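Local coordinates for NDP-rhamnosyltransferase (Saccharopolyspora spinosa, PDB 3TSA), which belongs to the GT-B superfamily of glycosyltransferases, built from two domains that each hold a parallel beta sheet, at residues A[77-82]-A[186-191]. Numbering follows the deposited sequence.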
ATOM      1  N   GLY A  77      -7.066  32.759   2.511  1.00 13.34           N
ATOM      2  CA  GLY A  77      -5.894  33.079   3.300  1.00 13.93           C
ATOM      3  C   GLY A  77      -6.006  34.391   4.069  1.00 15.53           C
ATOM      4  O   GLY A  77      -5.013  34.993   4.519  1.00 18.22           O
ATOM      5  N   GLN A  78      -7.242  34.829   4.271  1.00 16.24           N
ATOM      6  CA  GLN A  78      -7.522  36.108   4.949  1.00 16.73           C
ATOM      7  C   GLN A  78      -8.559  35.886   6.059  1.00 16.65           C
ATOM      8  O   GLN A  78      -9.685  36.395   5.945  1.00 20.67           O
ATOM      9  CB  GLN A  78      -7.984  37.180   3.926  1.00 17.49           C
ATOM     10  CG  GLN A  78      -6.863  37.396   2.821  1.00 16.85           C
ATOM     11  CD  GLN A  78      -7.335  38.217   1.665  1.00 22.63           C
ATOM     12  OE1 GLN A  78      -8.533  38.325   1.427  1.00 20.65           O
ATOM     13  NE2 GLN A  78      -6.382  38.722   0.873  1.00 21.43           N
ATOM     14  N   ARG A  79      -8.187  35.096   7.085  1.00 16.79           N
ATOM     15  CA  ARG A  79      -9.162  34.649   8.126  1.00 18.99           C
ATOM     16  C   ARG A  79      -9.585  35.815   9.024  1.00 22.76           C
ATOM     17  O   ARG A  79     -10.669  35.741   9.618  1.00 23.57           O
ATOM     18  CB  ARG A  79      -8.657  33.455   8.894  1.00 20.81           C
ATOM     19  CG  ARG A  79      -8.905  32.188   8.096  1.00 18.52           C
ATOM     20  CD  ARG A  79      -8.359  30.932   8.811  1.00 20.76           C
ATOM     21  NE  ARG A  79      -6.913  30.963   8.992  1.00 17.20           N
ATOM     22  CZ  ARG A  79      -6.298  30.719  10.160  1.00 18.89           C
ATOM     23  NH1 ARG A  79      -6.993  30.409  11.292  1.00 18.08           N
ATOM     24  NH2 ARG A  79      -4.955  30.804  10.211  1.00 16.31           N
ATOM     25  N   ASP A  80      -8.744  36.872   9.069  1.00 22.56           N
ATOM     26  CA  ASP A  80      -9.095  38.140   9.819  1.00 26.92           C
ATOM     27  C   ASP A  80      -9.999  39.079   9.006  1.00 27.37           C
ATOM     28  O   ASP A  80     -10.215  40.242   9.389  1.00 29.89           O
ATOM     29  CB  ASP A  80      -7.849  38.939  10.114  1.00 27.52           C
ATOM     30  CG  ASP A  80      -6.794  38.168  10.880  1.00 36.68           C
ATOM     31  OD1 ASP A  80      -7.142  37.367  11.797  1.00 44.09           O
ATOM     32  OD2 ASP A  80      -5.585  38.430  10.601  1.00 45.40           O
ATOM     33  N   THR A  81     -10.571  38.622   7.918  1.00 27.06           N
ATOM     34  CA  THR A  81     -11.542  39.413   7.213  1.00 25.31           C
ATOM     35  C   THR A  81     -12.894  38.752   7.276  1.00 27.40           C
ATOM     36  O   THR A  81     -12.995  37.546   7.578  1.00 28.38           O
ATOM     37  CB  THR A  81     -11.184  39.667   5.731  1.00 25.95           C
ATOM     38  OG1 THR A  81     -11.351  38.456   4.957  1.00 23.56           O
ATOM     39  CG2 THR A  81      -9.795  40.296   5.582  1.00 21.73           C
ATOM     40  N   GLU A  82     -13.943  39.518   6.949  1.00 28.95           N
ATOM     41  CA  GLU A  82     -15.296  38.972   6.905  1.00 29.33           C
ATOM     42  C   GLU A  82     -15.507  37.920   5.829  1.00 26.85           C
ATOM     43  O   GLU A  82     -16.215  36.897   6.067  1.00 27.96           O
ATOM     44  CB  GLU A  82     -16.299  40.115   6.728  1.00 30.98           C
ATOM     45  CG  GLU A  82     -17.584  39.694   6.009  1.00 39.14           C
ATOM     46  CD  GLU A  82     -18.587  39.038   6.950  1.00 48.42           C
ATOM     47  OE1 GLU A  82     -18.537  39.305   8.187  1.00 51.70           O
ATOM     48  OE2 GLU A  82     -19.443  38.261   6.443  1.00 52.51           O
ATOM     49  N   LEU A 186       6.706  26.509   8.913  1.00 12.73           N
ATOM     50  CA  LEU A 186       5.629  26.919   7.943  1.00 12.45           C
ATOM     51  C   LEU A 186       4.230  26.779   8.490  1.00 13.23           C
ATOM     52  O   LEU A 186       3.272  27.172   7.809  1.00 13.15           O
ATOM     53  CB  LEU A 186       5.680  26.033   6.678  1.00 10.31           C
ATOM     54  CG  LEU A 186       7.060  26.033   5.991  1.00 11.06           C
ATOM     55  CD1 LEU A 186       6.999  25.018   4.881  1.00 13.46           C
ATOM     56  CD2 LEU A 186       7.419  27.446   5.427  1.00 11.66           C
ATOM     57  N   GLN A 187       4.035  26.261   9.710  1.00 12.65           N
ATOM     58  CA  GLN A 187       2.673  25.988  10.133  1.00 12.16           C
ATOM     59  C   GLN A 187       1.985  27.283  10.539  1.00 12.77           C
ATOM     60  O   GLN A 187       2.650  28.207  11.019  1.00 13.61           O
ATOM     61  CB  GLN A 187       2.752  24.940  11.282  1.00 11.13           C
ATOM     62  CG  GLN A 187       1.333  24.454  11.858  1.00 11.68           C
ATOM     63  CD  GLN A 187       0.507  23.882  10.747  1.00 12.68           C
ATOM     64  OE1 GLN A 187      -0.184  24.628  10.071  1.00 13.40           O
ATOM     65  NE2 GLN A 187       0.537  22.584  10.573  1.00 12.38           N
ATOM     66  N   ALA A 188       0.657  27.414  10.306  1.00 12.40           N
ATOM     67  CA  ALA A 188      -0.108  28.569  10.697  1.00 14.32           C
ATOM     68  C   ALA A 188       0.105  28.865  12.193  1.00 15.11           C
ATOM     69  O   ALA A 188       0.082  27.938  13.062  1.00 13.24           O
ATOM     70  CB  ALA A 188      -1.619  28.321  10.405  1.00 14.04           C
ATOM     71  N   SER A 189       0.325  30.153  12.470  1.00 16.61           N
ATOM     72  CA  SER A 189       0.645  30.522  13.848  1.00 17.63           C
ATOM     73  C   SER A 189      -0.424  30.134  14.842  1.00 17.61           C
ATOM     74  O   SER A 189      -0.103  29.863  15.995  1.00 19.20           O
ATOM     75  CB  SER A 189       0.975  32.025  13.954  1.00 21.29           C
ATOM     76  OG  SER A 189      -0.076  32.832  13.454  1.00 26.76           O
ATOM     77  N   ASP A 190      -1.690  30.071  14.447  1.00 15.17           N
ATOM     78  CA  ASP A 190      -2.753  29.739  15.395  1.00 15.43           C
ATOM     79  C   ASP A 190      -3.207  28.300  15.469  1.00 15.09           C
ATOM     80  O   ASP A 190      -4.214  27.959  16.158  1.00 15.38           O
ATOM     81  CB  ASP A 190      -3.973  30.698  15.193  1.00 16.56           C
ATOM     82  CG  ASP A 190      -4.592  30.552  13.881  1.00 21.41           C
ATOM     83  OD1 ASP A 190      -4.104  29.737  13.048  1.00 19.14           O
ATOM     84  OD2 ASP A 190      -5.606  31.252  13.655  1.00 18.29           O
ATOM     85  N   ALA A 191      -2.445  27.409  14.839  1.00 16.24           N
ATOM     86  CA  ALA A 191      -2.751  25.991  14.942  1.00 15.66           C
ATOM     87  C   ALA A 191      -2.228  25.434  16.282  1.00 15.13           C
ATOM     88  O   ALA A 191      -1.047  25.644  16.585  1.00 15.48           O
ATOM     89  CB  ALA A 191      -2.038  25.246  13.729  1.00 14.44           C
TER
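Arg79 and Asp190 meet in an end-on, two-pronged salt bridge that joins two loops whose backbones stay well apart, the nearest CA atoms, those of Arg79 and Asp190, being 10.9 Å from each other. NH1 of Arg79 lies 2.9 Å from OD2 of Asp190 and approaches the syn lone pair of that oxygen. NH2 of Arg79 donates to OD1 of Asp190 at 3.1 Å, the straighter of the two bonds (N-H...O 158°). A third, weak bond runs crosswise from NH1 to OD1. The two flat groups are not coplanar: their planes are 54° apart, with OD1 close to the guanidinium plane and OD2 tilted from it. On the arginine side, a bend at chi3 (-63°), after an extended chi2, turns the end of the chain so that the two terminal nitrogens face the carboxylate.

Van der Waals contact is slight: the methyl CB of Ala188 comes within 4.2 Å of Arg79 NH2, obliquely to the guanidinium.

Both segments are also shaped by local hydrogen bonds. Gln78 to Thr81 form a type I turn in which Gln78 O receives both Thr81 N and Thr81 OG1, the hydroxyl at 2.8 Å. The same OG1 accepts from Gly84 N, making Thr81 the N-cap of helix 82-113. Ala188 to Ala191 form a second type I turn, and Gln187 OE1 accepts from Ala188 N at 2.9 Å and from the backbone N of Asp146, tying this loop to the one after strand 138-141.

Gly77 O and Leu186 O also bond to Arg323 and Asn324 of helix 318-327, which lies between strands 309-311 and 331-333 of the C-terminal sheet. Both turns thus belong to connections of the N-terminal Rossmann-like domain, one leading into helix 82-113 and the other following strand 177-180, in loops that face the C-terminal domain of a GT-B fold.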